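Local coordinates for Ent-copalyl diphosphate synthase (Streptomyces platensis, PDB 5BP8), which is a mostly helical protein of the terpene cyclase kind, part of it related to the squalene-hopene cyclase C-terminal domain, at residues A[283-288]-A[318-323]. Numbering follows the deposited sequence.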
loop_
_atom_site.group_PDB
_atom_site.type_symbol
_atom_site.label_atom_id
_atom_site.label_comp_id
_atom_site.label_asym_id
_atom_site.label_seq_id
_atom_site.Cartn_x
_atom_site.Cartn_y
_atom_site.Cartn_z
ATOM N N ALA A 283 1.106 20.121 -15.137
ATOM C CA ALA A 283 2.244 19.400 -14.611
ATOM C C ALA A 283 1.873 17.971 -14.210
ATOM O O ALA A 283 2.704 17.077 -14.363
ATOM C CB ALA A 283 2.878 20.136 -13.424
ATOM N N LEU A 284 0.657 17.743 -13.706
ATOM C CA LEU A 284 0.271 16.376 -13.323
ATOM C C LEU A 284 0.105 15.529 -14.565
ATOM O O LEU A 284 0.573 14.396 -14.611
ATOM C CB LEU A 284 -1.023 16.324 -12.510
ATOM C CG LEU A 284 -0.970 16.982 -11.133
ATOM C CD1 LEU A 284 -2.267 16.712 -10.398
ATOM C CD2 LEU A 284 0.235 16.519 -10.328
ATOM N N LEU A 285 -0.559 16.090 -15.579
ATOM C CA LEU A 285 -0.864 15.330 -16.772
ATOM C C LEU A 285 0.423 15.082 -17.539
ATOM O O LEU A 285 0.616 13.989 -18.085
ATOM C CB LEU A 285 -1.903 16.051 -17.646
ATOM C CG LEU A 285 -3.205 16.497 -16.975
ATOM C CD1 LEU A 285 -4.117 17.249 -17.936
ATOM C CD2 LEU A 285 -3.944 15.314 -16.393
ATOM N N ASP A 286 1.321 16.069 -17.560
ATOM C CA ASP A 286 2.643 15.872 -18.183
ATOM C C ASP A 286 3.478 14.772 -17.535
ATOM O O ASP A 286 4.131 14.002 -18.253
ATOM C CB ASP A 286 3.471 17.157 -18.174
ATOM C CG ASP A 286 2.890 18.251 -19.054
ATOM O OD1 ASP A 286 2.073 17.978 -19.955
ATOM O OD2 ASP A 286 3.286 19.403 -18.818
ATOM N N SER A 287 3.492 14.732 -16.196
ATOM C CA SER A 287 4.201 13.670 -15.425
ATOM C C SER A 287 3.684 12.303 -15.836
ATOM O O SER A 287 4.447 11.401 -16.145
ATOM C CB SER A 287 3.977 13.855 -13.914
ATOM O OG SER A 287 4.420 12.729 -13.169
ATOM N N LEU A 288 2.370 12.153 -15.843
ATOM C CA LEU A 288 1.777 10.870 -16.198
ATOM C C LEU A 288 2.069 10.477 -17.639
ATOM O O LEU A 288 2.437 9.341 -17.900
ATOM C CB LEU A 288 0.279 10.881 -15.950
ATOM C CG LEU A 288 -0.175 10.919 -14.485
ATOM C CD1 LEU A 288 -1.682 10.779 -14.455
ATOM C CD2 LEU A 288 0.481 9.815 -13.650
ATOM N N ALA A 318 -7.279 10.367 -19.826
ATOM C CA ALA A 318 -8.410 10.489 -20.747
ATOM C C ALA A 318 -9.543 11.335 -20.195
ATOM O O ALA A 318 -10.194 12.086 -20.935
ATOM C CB ALA A 318 -8.897 9.118 -21.175
ATOM N N GLN A 319 -9.786 11.249 -18.893
ATOM C CA GLN A 319 -10.788 12.104 -18.271
ATOM C C GLN A 319 -10.400 13.575 -18.242
ATOM O O GLN A 319 -11.257 14.435 -18.007
ATOM C CB GLN A 319 -11.125 11.644 -16.849
ATOM C CG GLN A 319 -11.829 10.320 -16.809
ATOM C CD GLN A 319 -12.393 10.002 -15.447
ATOM O OE1 GLN A 319 -13.589 10.139 -15.228
ATOM N NE2 GLN A 319 -11.527 9.571 -14.516
ATOM N N HIS A 320 -9.130 13.872 -18.432
ATOM C CA HIS A 320 -8.675 15.249 -18.388
ATOM C C HIS A 320 -8.115 15.721 -19.732
ATOM O O HIS A 320 -7.239 16.569 -19.782
ATOM C CB HIS A 320 -7.682 15.423 -17.247
ATOM C CG HIS A 320 -8.308 15.214 -15.910
ATOM N ND1 HIS A 320 -8.383 13.978 -15.311
ATOM C CD2 HIS A 320 -8.938 16.070 -15.079
ATOM C CE1 HIS A 320 -9.019 14.085 -14.164
ATOM N NE2 HIS A 320 -9.370 15.343 -14.001
ATOM N N GLY A 321 -8.635 15.143 -20.807
ATOM C CA GLY A 321 -8.396 15.647 -22.158
ATOM C C GLY A 321 -7.200 15.077 -22.891
ATOM O O GLY A 321 -6.831 15.601 -23.946
ATOM N N ARG A 322 -6.580 14.021 -22.353
ATOM C CA ARG A 322 -5.407 13.412 -22.985
ATOM C C ARG A 322 -5.649 11.937 -23.196
ATOM O O ARG A 322 -5.251 11.090 -22.376
ATOM C CB ARG A 322 -4.141 13.662 -22.176
ATOM C CG ARG A 322 -3.855 15.140 -21.993
ATOM C CD ARG A 322 -2.408 15.433 -21.714
ATOM N NE ARG A 322 -2.271 16.807 -21.244
ATOM C CZ ARG A 322 -1.139 17.348 -20.804
ATOM N NH1 ARG A 322 0.003 16.673 -20.802
ATOM N NH2 ARG A 322 -1.148 18.589 -20.368
ATOM N N THR A 323 -6.336 11.626 -24.293
ATOM C CA THR A 323 -6.754 10.270 -24.583
ATOM C C THR A 323 -5.677 9.482 -25.314
ATOM O O THR A 323 -5.183 9.906 -26.358
ATOM C CB THR A 323 -8.051 10.260 -25.405
ATOM O OG1 THR A 323 -9.079 10.907 -24.658
ATOM C CG2 THR A 323 -8.499 8.849 -25.702
#
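Leu285 and Arg322 account for most of this contact, the arginine reaching back from the turn that follows helix 307-319 to meet Leu285 and Asp286 on helix 282-291. Extended from CG to NE, the side chain carries its guanidinium over Leu285 CB to the carboxylate of Asp286. Leu285 CB sits over the centre of one guanidinium face, 3.5 Å from Arg322 CZ, and Leu285 CD1 packs 3.8 Å from Arg322 NE: an aliphatic floor beneath a flat charged group. Asp286 takes the edge. Its CB points away from the turn, but the carboxylate swings back, and Arg322 NH1 gives Asp286 OD1 a short, nearly straight hydrogen bond of 2.6 Å (172° at the hydrogen) within a salt bridge. The acceptor lies in the guanidinium plane and is met nearly along its C-O bond, while the carboxylate plane is turned 45° from that of the guanidinium. NH2 adds a weak bond to the same oxygen at a poor angle. Arg322 NH1 also forms a salt bridge with Glu289, one turn further along the helix, so two acids hold the guanidinium's position over Leu285.

Both leucine methyls also meet His320, Leu285 CD1 at 3.7 Å from His320 O and Leu285 CD2 at 3.8 Å from His320 CB, while His320 NE2 is hydrogen-bonded to Tyr278 OH. At the periphery of this helical protein, the contact ties the turn after helix 307-319 to helix 282-291, with helix 260-274 touching both segments, helix 7-20 packing on Leu284 and helix 349-365 on Ala318 and Thr323.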